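Local coordinates for protein restriction endonuclease PacI (Pseudomonas alcaligenes, PDB 3M7K) that recognises a rare eight-base-pair DNA site and cuts it, as a homodimeric restriction endonuclease of the HNH family with a beta-beta-alpha-metal active site, at residues 9-12 with 13-17; 28-31 with 32-35; 71-75 with 76-80; 46-49 with 50-54. All blocks are in the same frame, centred on the assembly; numbering follows the deposited sequence. Where two conformers were deposited one is given.

Contact 1 (9-12 with 13-17). With nucleotides of chain C.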
# COMPACT_ATOMS: atom_id res chain seq x y z
N ARG A 9 13.11 -31.84 -7.20
CA ARG A 9 13.36 -31.33 -8.54
C ARG A 9 14.81 -30.94 -8.74
O ARG A 9 15.47 -30.46 -7.81
CB ARG A 9 12.45 -30.15 -8.88
CG ARG A 9 10.98 -30.51 -9.04
CD ARG A 9 10.16 -29.29 -9.36
NE ARG A 9 10.35 -28.22 -8.36
CZ ARG A 9 10.07 -26.94 -8.58
NH1 ARG A 9 9.59 -26.57 -9.76
NH2 ARG A 9 10.28 -26.04 -7.63
N ASN A 10 15.31 -31.18 -9.96
CA ASN A 10 16.61 -30.67 -10.37
C ASN A 10 16.43 -29.25 -10.88
O ASN A 10 15.64 -29.02 -11.81
CB ASN A 10 17.23 -31.61 -11.40
CG ASN A 10 17.43 -33.00 -10.85
OD1 ASN A 10 18.08 -33.17 -9.82
ND2 ASN A 10 16.86 -34.00 -11.51
N LEU A 11 17.11 -28.29 -10.24
CA LEU A 11 16.88 -26.84 -10.46
C LEU A 11 18.13 -25.97 -10.46
O LEU A 11 19.08 -26.25 -9.75
CB LEU A 11 15.97 -26.28 -9.35
CG LEU A 11 14.67 -26.96 -8.97
CD1 LEU A 11 14.21 -26.44 -7.64
CD2 LEU A 11 13.62 -26.74 -10.04
N ALA A 12 18.08 -24.87 -11.22
CA ALA A 12 19.16 -23.87 -11.22
C ALA A 12 19.28 -23.07 -9.93
O ALA A 12 18.32 -22.97 -9.15
CB ALA A 12 19.01 -22.94 -12.38
N ALA A 13 20.45 -22.47 -9.74
CA ALA A 13 20.72 -21.61 -8.59
C ALA A 13 19.65 -20.53 -8.36
O ALA A 13 19.34 -20.21 -7.21
CB ALA A 13 22.08 -20.96 -8.71
N ASP A 14 19.08 -19.98 -9.44
CA ASP A 14 18.08 -18.89 -9.33
C ASP A 14 16.71 -19.36 -8.79
O ASP A 14 15.81 -18.56 -8.53
CB ASP A 14 17.94 -18.08 -10.63
CG ASP A 14 17.37 -18.89 -11.79
OD1 ASP A 14 17.37 -20.13 -11.74
OD2 ASP A 14 16.91 -18.28 -12.79
N GLU A 15 16.56 -20.68 -8.60
CA GLU A 15 15.34 -21.21 -7.98
C GLU A 15 15.53 -21.40 -6.47
O GLU A 15 14.62 -21.82 -5.76
CB GLU A 15 14.93 -22.52 -8.68
CG GLU A 15 13.44 -22.78 -8.68
CD GLU A 15 12.64 -21.72 -9.41
OE1 GLU A 15 11.49 -21.47 -9.01
OE2 GLU A 15 13.15 -21.13 -10.39
N PHE A 16 16.73 -21.06 -5.97
CA PHE A 16 17.04 -21.12 -4.55
C PHE A 16 17.29 -19.74 -3.91
O PHE A 16 17.58 -18.77 -4.61
CB PHE A 16 18.26 -22.05 -4.32
CG PHE A 16 17.99 -23.49 -4.68
CD1 PHE A 16 18.32 -24.00 -5.93
CD2 PHE A 16 17.37 -24.34 -3.76
CE1 PHE A 16 18.06 -25.33 -6.27
CE2 PHE A 16 17.10 -25.67 -4.08
CZ PHE A 16 17.45 -26.17 -5.34
N TYR A 17 17.19 -19.67 -2.58
CA TYR A 17 17.45 -18.43 -1.84
C TYR A 17 18.93 -18.16 -1.59
O TYR A 17 19.73 -19.09 -1.57
CB TYR A 17 16.74 -18.47 -0.49
CG TYR A 17 15.23 -18.43 -0.58
CD1 TYR A 17 14.48 -19.57 -0.29
CD2 TYR A 17 14.56 -17.26 -0.94
CE1 TYR A 17 13.08 -19.54 -0.35
CE2 TYR A 17 13.15 -17.22 -1.02
CZ TYR A 17 12.44 -18.37 -0.72
OH TYR A 17 11.07 -18.36 -0.77
P DA C 3 10.69 -14.77 0.28
OP1 DA C 3 11.34 -14.00 -0.81
OP2 DA C 3 9.96 -16.02 -0.04
O5' DA C 3 11.75 -15.15 1.39
C5' DA C 3 12.92 -14.38 1.60
C4' DA C 3 13.66 -14.88 2.84
O4' DA C 3 12.71 -15.06 3.92
C3' DA C 3 14.35 -16.24 2.74
O3' DA C 3 15.40 -16.29 3.69
C2' DA C 3 13.25 -17.22 3.13
C1' DA C 3 12.58 -16.43 4.26
N9 DA C 3 11.15 -16.73 4.44
C8 DA C 3 10.24 -17.07 3.48
N7 DA C 3 9.03 -17.25 3.95
C5 DA C 3 9.17 -17.02 5.32
C6 DA C 3 8.26 -17.04 6.42
N6 DA C 3 6.96 -17.34 6.31
N1 DA C 3 8.74 -16.73 7.64
C2 DA C 3 10.03 -16.43 7.79
N3 DA C 3 10.97 -16.38 6.85
C4 DA C 3 10.47 -16.69 5.63
P DG C 4 16.88 -16.79 3.32
OP1 DG C 4 17.49 -15.85 2.36
OP2 DG C 4 16.77 -18.20 2.91
O5' DG C 4 17.66 -16.78 4.71
C5' DG C 4 17.32 -15.80 5.68
C4' DG C 4 16.60 -16.42 6.87
O4' DG C 4 15.42 -17.14 6.48
C3' DG C 4 17.38 -17.45 7.67
O3' DG C 4 17.95 -16.79 8.77
C2' DG C 4 16.34 -18.51 8.08
C1' DG C 4 15.05 -17.83 7.65
N9 DG C 4 13.89 -18.65 7.31
C8 DG C 4 13.63 -19.35 6.16
N7 DG C 4 12.48 -19.95 6.17
C5 DG C 4 11.94 -19.62 7.40
C6 DG C 4 10.71 -19.97 7.99
O6 DG C 4 9.81 -20.65 7.50
N1 DG C 4 10.55 -19.41 9.26
C2 DG C 4 11.48 -18.61 9.89
N2 DG C 4 11.16 -18.16 11.11
N3 DG C 4 12.64 -18.28 9.35
C4 DG C 4 12.80 -18.82 8.11
O HOH W 1 9.72 -23.36 -8.13
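Leu11 turns its CG away from its own carbonyl carbon (chi1 -50°), which lays the isobutyl group over Glu15, and Phe16 does likewise (chi1 -66°), bringing its ring back alongside Leu11. Leu11 CD1 lies 3.9 Å from Glu15 CG, while Leu11 CB lies 3.8 Å from Phe16 CE1, the Leu11 and Phe16 side chains crossing at about a right angle. The Leu11 carbonyl oxygen sits at the edge of the Phe16 ring, in its plane. Between these packing contacts the chain leaves strand 10-11 and enters the short 3-10 segment 13-15. Glu15 N donates to Ala12 O at 2.9 Å with an N-H...O angle of 161°, from above the carbonyl plane; Phe16 N closes the next step on Ala13 O. On the polar side the bend of Glu15 at chi2 leaves CG against Leu11 and turns the carboxylate toward water 1. That water accepts from Arg9 NH2 (2.8 Å) and donates to Glu15 OE1, so the two opposite charges are bridged rather than paired directly. Leu11 CD2 supports one face of the Arg9 guanidinium, and the water meets that group at its edge. Glu15 is further fixed by a salt bridge to Arg61 and by the backbone N of Ser58. At the end of the turn, Tyr17 OH donates to OP2 of DA3 of chain C at 2.7 Å, and the sugar of that nucleotide covers one face of the ring. Leu11 pairs through its backbone with strand 2-3 and packs on Cys24, a zinc ligand, while Tyr17 rests on Lys25 and Met28, joining the zinc-bound hairpin to helix 25-40.

Contact 2 (28-31 with 32-35). With PT (platinum (II) ion), chain G; nucleotides of chain C; nucleotides of chain B.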
# COMPACT_ATOMS: atom_id res chain seq x y z
N MET A 28 9.01 -23.23 -0.71
CA MET A 28 8.78 -22.23 0.33
C MET A 28 7.51 -21.42 0.03
O MET A 28 6.71 -21.17 0.92
CB MET A 28 10.02 -21.33 0.50
CG MET A 28 9.89 -20.16 1.48
SD MET A 28 10.25 -20.55 3.21
CE MET A 28 8.72 -21.36 3.74
N THR A 29 7.31 -21.04 -1.24
CA THR A 29 6.10 -20.30 -1.59
C THR A 29 4.84 -21.17 -1.40
O THR A 29 3.84 -20.69 -0.88
CB THR A 29 6.17 -19.66 -2.97
OG1 THR A 29 7.29 -18.77 -3.00
CG2 THR A 29 4.93 -18.83 -3.24
N TRP A 30 4.92 -22.45 -1.77
CA TRP A 30 3.79 -23.35 -1.52
C TRP A 30 3.47 -23.50 -0.03
O TRP A 30 2.29 -23.47 0.35
CB TRP A 30 4.02 -24.74 -2.15
CG TRP A 30 2.99 -25.76 -1.69
CD1 TRP A 30 3.21 -26.83 -0.86
CD2 TRP A 30 1.59 -25.79 -2.01
NE1 TRP A 30 2.04 -27.53 -0.66
CE2 TRP A 30 1.03 -26.92 -1.36
CE3 TRP A 30 0.76 -24.97 -2.79
CZ2 TRP A 30 -0.33 -27.25 -1.46
CZ3 TRP A 30 -0.59 -25.31 -2.91
CH2 TRP A 30 -1.11 -26.44 -2.25
N GLN A 31 4.50 -23.66 0.79
CA GLN A 31 4.34 -23.76 2.26
C GLN A 31 3.64 -22.51 2.80
O GLN A 31 2.69 -22.60 3.59
CB GLN A 31 5.72 -23.94 2.93
CG GLN A 31 5.70 -24.09 4.46
CD GLN A 31 7.12 -24.25 5.09
OE1 GLN A 31 7.39 -23.73 6.17
NE2 GLN A 31 8.01 -24.97 4.39
N ASN A 32 4.08 -21.34 2.32
CA ASN A 32 3.50 -20.08 2.76
C ASN A 32 2.05 -19.97 2.33
O ASN A 32 1.20 -19.55 3.10
CB ASN A 32 4.30 -18.89 2.20
CG ASN A 32 5.60 -18.65 2.97
OD1 ASN A 32 5.67 -18.84 4.19
ND2 ASN A 32 6.64 -18.22 2.26
N LEU A 33 1.78 -20.33 1.07
CA LEU A 33 0.43 -20.28 0.52
C LEU A 33 -0.52 -21.12 1.37
O LEU A 33 -1.59 -20.64 1.75
CB LEU A 33 0.44 -20.74 -0.95
CG LEU A 33 -0.82 -20.54 -1.79
CD1 LEU A 33 -0.47 -20.48 -3.26
CD2 LEU A 33 -1.79 -21.68 -1.52
N SER A 34 -0.10 -22.34 1.69
CA SER A 34 -0.90 -23.27 2.52
C SER A 34 -1.18 -22.75 3.93
O SER A 34 -2.34 -22.69 4.35
CB SER A 34 -0.21 -24.64 2.63
OG SER A 34 -0.14 -25.25 1.35
N TYR A 35 -0.12 -22.39 4.64
CA TYR A 35 -0.21 -21.78 5.96
C TYR A 35 -1.05 -20.50 5.93
O TYR A 35 -1.92 -20.32 6.77
CB TYR A 35 1.21 -21.48 6.49
CG TYR A 35 1.26 -20.87 7.89
CD1 TYR A 35 1.18 -21.68 9.03
CD2 TYR A 35 1.44 -19.50 8.07
CE1 TYR A 35 1.25 -21.12 10.31
CE2 TYR A 35 1.50 -18.93 9.36
CZ TYR A 35 1.41 -19.75 10.46
OH TYR A 35 1.48 -19.20 11.71
PT PT G . 11.84 -21.77 3.84
P DA C 3 10.69 -14.77 0.28
OP1 DA C 3 11.34 -14.00 -0.81
OP2 DA C 3 9.96 -16.02 -0.04
O5' DA C 3 11.75 -15.15 1.39
C5' DA C 3 12.92 -14.38 1.60
C4' DA C 3 13.66 -14.88 2.84
O4' DA C 3 12.71 -15.06 3.92
C3' DA C 3 14.35 -16.24 2.74
O3' DA C 3 15.40 -16.29 3.69
C2' DA C 3 13.25 -17.22 3.13
C1' DA C 3 12.58 -16.43 4.26
N9 DA C 3 11.15 -16.73 4.44
C8 DA C 3 10.24 -17.07 3.48
N7 DA C 3 9.03 -17.25 3.95
C5 DA C 3 9.17 -17.02 5.32
C6 DA C 3 8.26 -17.04 6.42
N6 DA C 3 6.96 -17.34 6.31
N1 DA C 3 8.74 -16.73 7.64
C2 DA C 3 10.03 -16.43 7.79
N3 DA C 3 10.97 -16.38 6.85
C4 DA C 3 10.47 -16.69 5.63
P DC B 5 1.51 -21.19 14.83
OP1 DC B 5 0.49 -21.41 15.89
OP2 DC B 5 1.06 -20.74 13.49
O5' DC B 5 2.60 -20.17 15.40
C5' DC B 5 3.23 -19.31 14.50
C4' DC B 5 4.58 -18.86 15.02
O4' DC B 5 5.61 -19.55 14.27
C3' DC B 5 4.77 -17.37 14.75
O3' DC B 5 5.64 -16.77 15.71
C2' DC B 5 5.39 -17.35 13.37
C1' DC B 5 6.23 -18.64 13.37
N1 DC B 5 6.37 -19.19 11.99
C2 DC B 5 7.64 -19.19 11.39
O2 DC B 5 8.62 -18.76 12.01
N3 DC B 5 7.78 -19.67 10.12
C4 DC B 5 6.71 -20.13 9.46
N4 DC B 5 6.91 -20.59 8.22
C5 DC B 5 5.40 -20.14 10.05
C6 DC B 5 5.28 -19.65 11.30
P DA C 2 4.48 -12.90 -0.81
OP1 DA C 2 4.98 -11.96 -1.82
OP2 DA C 2 4.09 -14.27 -1.22
O5' DA C 2 5.48 -13.04 0.42
C5' DA C 2 6.48 -12.01 0.65
C4' DA C 2 7.66 -12.56 1.43
O4' DA C 2 7.24 -12.91 2.77
C3' DA C 2 8.30 -13.83 0.88
O3' DA C 2 9.74 -13.79 1.12
C2' DA C 2 7.63 -14.97 1.65
C1' DA C 2 7.34 -14.31 3.01
N9 DA C 2 6.06 -14.67 3.64
C8 DA C 2 4.99 -15.36 3.14
N7 DA C 2 3.99 -15.51 3.98
C5 DA C 2 4.43 -14.85 5.12
C6 DA C 2 3.83 -14.62 6.37
N6 DA C 2 2.60 -15.06 6.68
N1 DA C 2 4.54 -13.92 7.30
C2 DA C 2 5.77 -13.49 6.98
N3 DA C 2 6.44 -13.65 5.82
C4 DA C 2 5.70 -14.34 4.93
O HOH W 2 7.62 -17.55 -0.49
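Met28 and Asn32 stand one turn apart on helix 25-40, which carries base-contacting side chains in the manner of a DNA recognition helix, and both meet the adenine of DA3 of chain C. The Asn32 amide makes a two-bond contact with that base: ND2 donates to N7 at 3.1 Å (N-H...N angle 163°), and OD1 accepts from N6 at 2.9 Å. This pairing reads adenine by its Hoogsteen edge. Beside it, Met28 SD approaches C8 of the same base at 3.5 Å. Asn32 CG also packs against C8 of DA2 of chain C, so the amide bears on two successive adenines. In the next shell, water 2 accepts from Asn32 ND2 and donates both to Thr29 OG1 and to OP2 of DA3, tying the amide to the DNA backbone; Thr29 OG1 itself bonds to Lys25 O. The helix fixes the spacing, with Asn32 N bonded to Met28 O and Leu33 N to Thr29 O. On the protein side, Ser34 OG lies over one face of the Trp30 indole, 3.4 Å from CE2, and shares Trp30 O with Ser34 N, the two donors arriving from opposite faces of the carbonyl plane. Trp30 CZ3 meets Leu33 CD2. The bends of Met28 at chi2 (86°) and chi3 (-79°) set its sulfur to bind the platinum (II) ion together with Met23, and the metal lies 2.1 Å from Met28 SD.

Contact 3 (71-75 with 76-80). With nucleotides of chain C.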
# COMPACT_ATOMS: atom_id res chain seq x y z
N ALA A 71 14.06 -11.15 -10.61
CA ALA A 71 15.40 -10.58 -10.37
C ALA A 71 15.35 -9.07 -10.12
O ALA A 71 16.05 -8.56 -9.24
CB ALA A 71 16.38 -10.91 -11.52
N GLY A 72 14.50 -8.38 -10.88
CA GLY A 72 14.28 -6.94 -10.69
C GLY A 72 13.74 -6.65 -9.30
O GLY A 72 14.26 -5.79 -8.58
N PHE A 73 12.72 -7.39 -8.89
CA PHE A 73 12.19 -7.22 -7.55
C PHE A 73 13.20 -7.53 -6.45
O PHE A 73 13.27 -6.82 -5.46
CB PHE A 73 10.92 -8.04 -7.35
CG PHE A 73 10.18 -7.67 -6.11
CD1 PHE A 73 9.45 -6.48 -6.05
CD2 PHE A 73 10.21 -8.49 -4.98
CE1 PHE A 73 8.75 -6.11 -4.90
CE2 PHE A 73 9.48 -8.13 -3.80
CZ PHE A 73 8.77 -6.93 -3.78
N THR A 74 13.97 -8.60 -6.63
CA THR A 74 15.03 -8.95 -5.70
C THR A 74 16.00 -7.78 -5.51
O THR A 74 16.44 -7.53 -4.39
CB THR A 74 15.78 -10.23 -6.17
OG1 THR A 74 14.82 -11.29 -6.31
CG2 THR A 74 16.88 -10.67 -5.19
N SER A 75 16.28 -7.05 -6.59
CA SER A 75 17.24 -5.93 -6.58
C SER A 75 16.69 -4.71 -5.84
O SER A 75 17.44 -3.78 -5.56
CB SER A 75 17.62 -5.50 -8.01
OG SER A 75 16.59 -4.68 -8.58
N LEU A 76 15.38 -4.71 -5.54
CA LEU A 76 14.82 -3.65 -4.73
C LEU A 76 15.16 -3.82 -3.25
O LEU A 76 15.01 -2.88 -2.47
CB LEU A 76 13.28 -3.58 -4.90
CG LEU A 76 12.80 -3.05 -6.26
CD1 LEU A 76 11.30 -3.15 -6.37
CD2 LEU A 76 13.25 -1.61 -6.42
N HIS A 77 15.58 -5.02 -2.85
CA HIS A 77 15.90 -5.32 -1.45
C HIS A 77 14.79 -4.98 -0.48
O HIS A 77 15.02 -4.36 0.54
CB HIS A 77 17.22 -4.66 -1.06
CG HIS A 77 18.34 -5.14 -1.91
ND1 HIS A 77 18.90 -6.38 -1.73
CD2 HIS A 77 18.92 -4.61 -3.01
CE1 HIS A 77 19.82 -6.58 -2.66
NE2 HIS A 77 19.85 -5.51 -3.44
N ARG A 78 13.59 -5.42 -0.81
CA ARG A 78 12.44 -5.28 0.06
C ARG A 78 12.55 -6.34 1.16
O ARG A 78 13.13 -7.39 0.92
CB ARG A 78 11.17 -5.54 -0.74
CG ARG A 78 11.00 -4.62 -1.95
CD ARG A 78 11.08 -3.16 -1.52
NE ARG A 78 10.03 -2.87 -0.55
CZ ARG A 78 9.95 -1.77 0.19
NH1 ARG A 78 8.94 -1.63 1.05
NH2 ARG A 78 10.86 -0.82 0.08
N THR A 79 12.02 -6.05 2.34
CA THR A 79 12.06 -7.02 3.42
C THR A 79 10.68 -7.57 3.74
O THR A 79 9.68 -6.87 3.63
CB THR A 79 12.73 -6.48 4.73
OG1 THR A 79 12.08 -5.28 5.12
CG2 THR A 79 14.21 -6.19 4.51
N ASN A 80 10.63 -8.85 4.11
CA ASN A 80 9.38 -9.46 4.55
C ASN A 80 9.08 -9.18 6.05
O ASN A 80 9.91 -8.56 6.72
CB ASN A 80 9.31 -10.95 4.17
CG ASN A 80 10.32 -11.82 4.88
OD1 ASN A 80 10.75 -11.55 6.01
ND2 ASN A 80 10.67 -12.93 4.22
P DA C 2 4.48 -12.90 -0.81
OP1 DA C 2 4.98 -11.96 -1.82
OP2 DA C 2 4.09 -14.27 -1.22
O5' DA C 2 5.48 -13.04 0.42
C5' DA C 2 6.48 -12.01 0.65
C4' DA C 2 7.66 -12.56 1.43
O4' DA C 2 7.24 -12.91 2.77
C3' DA C 2 8.30 -13.83 0.88
O3' DA C 2 9.74 -13.79 1.12
C2' DA C 2 7.63 -14.97 1.65
C1' DA C 2 7.34 -14.31 3.01
N9 DA C 2 6.06 -14.67 3.64
C8 DA C 2 4.99 -15.36 3.14
N7 DA C 2 3.99 -15.51 3.98
C5 DA C 2 4.43 -14.85 5.12
C6 DA C 2 3.83 -14.62 6.37
N6 DA C 2 2.60 -15.06 6.68
N1 DA C 2 4.54 -13.92 7.30
C2 DA C 2 5.77 -13.49 6.98
N3 DA C 2 6.44 -13.65 5.82
C4 DA C 2 5.70 -14.34 4.93
P DA C 3 10.69 -14.77 0.28
OP1 DA C 3 11.34 -14.00 -0.81
OP2 DA C 3 9.96 -16.02 -0.04
O5' DA C 3 11.75 -15.15 1.39
C5' DA C 3 12.92 -14.38 1.60
C4' DA C 3 13.66 -14.88 2.84
O4' DA C 3 12.71 -15.06 3.92
C3' DA C 3 14.35 -16.24 2.74
O3' DA C 3 15.40 -16.29 3.69
C2' DA C 3 13.25 -17.22 3.13
C1' DA C 3 12.58 -16.43 4.26
N9 DA C 3 11.15 -16.73 4.44
C8 DA C 3 10.24 -17.07 3.48
N7 DA C 3 9.03 -17.25 3.95
C5 DA C 3 9.17 -17.02 5.32
C6 DA C 3 8.26 -17.04 6.42
N6 DA C 3 6.96 -17.34 6.31
N1 DA C 3 8.74 -16.73 7.64
C2 DA C 3 10.03 -16.43 7.79
N3 DA C 3 10.97 -16.38 6.85
C4 DA C 3 10.47 -16.69 5.63
O HOH W 3 13.40 -7.53 -2.74
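Phe73 and Leu76 form the tight side of this helix exit: Phe73 CD1 lies 3.8 Å from Leu76 CD1, and the two side chains cross at about a right angle. Phe73 leaves with CG opposite its backbone N (chi1 -168°), which carries the ring to Arg78, whose CG lies 3.7 Å from Phe73 CZ. Outside the two segments, Ile111 touches Phe73, Leu76 and Arg78, while Phe73 also packs on Cys109 of a zinc site. The backbone turns sharply here, through a type I turn from Thr74 to His77. Leu76 N donates to Phe73 O at 3.0 Å and His77 N to Thr74 O, each from above the carbonyl plane, before His77 adopts positive phi. Water 3 accepts from Arg78 N and lies 2.8 Å from Phe73 O, to which it may donate. The exposed side belongs to Ser75 and His77. Ser75 OG turns back to Gly72 O at 2.6 Å, in the carbonyl plane and on a lone pair. Thr74 O sits over the centre of one face of the His77 imidazole, and that ring also meets His85. Away from this exposed side, buried against the DNA, Asn80 ND2 donates to O4' of DA3 of chain C at 3.0 Å, and weakly to O3' of DA2; its OD1 accepts from Tyr84 N. Since these DNA acceptors belong to the sugar-phosphate backbone, the bonds of Asn80 are consistent with a hold on the strand that depends little on base identity.

Contact 4 (46-49 with 50-54)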
# COMPACT_ATOMS: atom_id res chain seq x y z
N PHE A 46 -5.39 -25.32 -5.26
CA PHE A 46 -4.10 -25.82 -5.76
C PHE A 46 -3.70 -27.10 -5.01
O PHE A 46 -3.94 -27.20 -3.80
CB PHE A 46 -2.96 -24.83 -5.50
CG PHE A 46 -2.86 -23.71 -6.49
CD1 PHE A 46 -3.22 -22.42 -6.13
CD2 PHE A 46 -2.36 -23.94 -7.78
CE1 PHE A 46 -3.11 -21.37 -7.02
CE2 PHE A 46 -2.26 -22.90 -8.69
CZ PHE A 46 -2.63 -21.61 -8.31
N THR A 47 -3.09 -28.05 -5.71
CA THR A 47 -2.25 -29.07 -5.06
C THR A 47 -0.81 -28.61 -5.25
O THR A 47 -0.55 -27.74 -6.09
CB THR A 47 -2.38 -30.46 -5.70
OG1 THR A 47 -2.04 -30.39 -7.10
CG2 THR A 47 -3.79 -31.02 -5.50
N LYS A 48 0.11 -29.19 -4.48
CA LYS A 48 1.52 -28.81 -4.59
C LYS A 48 2.02 -28.96 -6.03
O LYS A 48 2.65 -28.05 -6.56
CB LYS A 48 2.42 -29.60 -3.62
CG LYS A 48 3.89 -29.16 -3.69
CD LYS A 48 4.71 -29.65 -2.49
CE LYS A 48 6.04 -28.92 -2.41
NZ LYS A 48 7.03 -29.60 -1.49
N ALA A 49 1.70 -30.09 -6.66
CA ALA A 49 2.09 -30.37 -8.06
C ALA A 49 1.57 -29.34 -9.10
O ALA A 49 2.33 -28.88 -9.99
CB ALA A 49 1.68 -31.82 -8.47
N THR A 50 0.29 -29.01 -8.98
CA THR A 50 -0.28 -27.99 -9.86
C THR A 50 0.31 -26.61 -9.54
O THR A 50 0.62 -25.85 -10.47
CB THR A 50 -1.84 -27.97 -9.90
OG1 THR A 50 -2.27 -26.89 -10.74
CG2 THR A 50 -2.43 -27.74 -8.54
N PHE A 51 0.52 -26.31 -8.26
CA PHE A 51 1.15 -25.04 -7.91
C PHE A 51 2.54 -24.90 -8.49
O PHE A 51 2.88 -23.86 -9.02
CB PHE A 51 1.21 -24.78 -6.40
CG PHE A 51 1.96 -23.51 -6.05
CD1 PHE A 51 1.39 -22.26 -6.30
CD2 PHE A 51 3.25 -23.57 -5.55
CE1 PHE A 51 2.11 -21.08 -6.01
CE2 PHE A 51 3.98 -22.42 -5.27
CZ PHE A 51 3.40 -21.17 -5.50
N LEU A 52 3.35 -25.96 -8.39
CA LEU A 52 4.73 -25.92 -8.88
C LEU A 52 4.77 -25.72 -10.39
O LEU A 52 5.63 -24.97 -10.88
CB LEU A 52 5.55 -27.14 -8.45
CG LEU A 52 5.91 -27.32 -6.97
CD1 LEU A 52 6.76 -28.58 -6.81
CD2 LEU A 52 6.63 -26.14 -6.36
N ALA A 53 3.85 -26.35 -11.11
CA ALA A 53 3.76 -26.13 -12.56
C ALA A 53 3.29 -24.71 -12.87
O ALA A 53 3.77 -24.09 -13.82
CB ALA A 53 2.82 -27.16 -13.23
N TRP A 54 2.34 -24.22 -12.08
CA TRP A 54 1.82 -22.87 -12.23
C TRP A 54 2.93 -21.85 -11.93
O TRP A 54 3.07 -20.86 -12.66
CB TRP A 54 0.60 -22.69 -11.32
CG TRP A 54 -0.04 -21.33 -11.38
CD1 TRP A 54 -1.04 -20.92 -12.23
CD2 TRP A 54 0.27 -20.21 -10.55
NE1 TRP A 54 -1.36 -19.60 -11.98
CE2 TRP A 54 -0.57 -19.15 -10.95
CE3 TRP A 54 1.18 -20.00 -9.51
CZ2 TRP A 54 -0.53 -17.88 -10.34
CZ3 TRP A 54 1.22 -18.74 -8.89
CH2 TRP A 54 0.37 -17.70 -9.31
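Phe46 and Trp54 meet in an aromatic cluster with Phe51 at the N-terminus of helix 48-55, where Thr47 is the N-cap. Followed outward from CB, the Phe46 side chain swings beside its own backbone N (chi1 -81°) and runs along the first turns of the helix. Its CD2 reaches the backbone first, 3.7 Å from Phe51 CA. One atom farther, CE2 comes 3.8 Å from Trp54 CG. At the tip, CZ lies over one face of the indole, 3.9 Å from Trp54 CD2. The Phe46 edge thus points at the Trp54 face. Phe51 makes the second T-shaped pair, turning its edge to a face of Phe46: the centroids are 5.7 Å apart and the planes nearly perpendicular at 87°. Phe46 therefore serves as face to one neighbour and edge to the other. The cluster packs on Val91 of strand 90-93 and Ala105 of strand 105-108, and Phe46 also touches Trp30 of helix 25-40. In the helix backbone, Phe51 N bonds to Thr47 O, Leu52 N to Lys48 O and Ala53 N to Ala49 O. The cap itself is long but straight: Thr50 N donates to Thr47 OG1 at 3.3 Å, with an N-H...O angle of 165°.

In the fold
Contacts 2 and 4 lie closest, with centres 11 Å apart, where helices 25-40 and 48-55 pack: Thr29 CG2 meets Phe51 CZ at 3.6 Å and Trp30 CD1 meets Lys48 CD at 3.6 Å. Contact 1 joins both, through Tyr17 OH beside Met28 CG and through Arg9 NH2, 3.9 Å from Leu52 CD2. Contact 3 stands apart, about 24 Å from contact 4 between centres and across the chain's centre, near the second zinc site. DNA links contacts 1, 2 and 3, which all touch DA3 of chain C: contact 1 at phosphate and sugar, contact 2 at the base, contact 3 at the sugar. None includes the magnesium ligands Asp92 and Asn113, but contact 4 packs against the strand bearing Asp92.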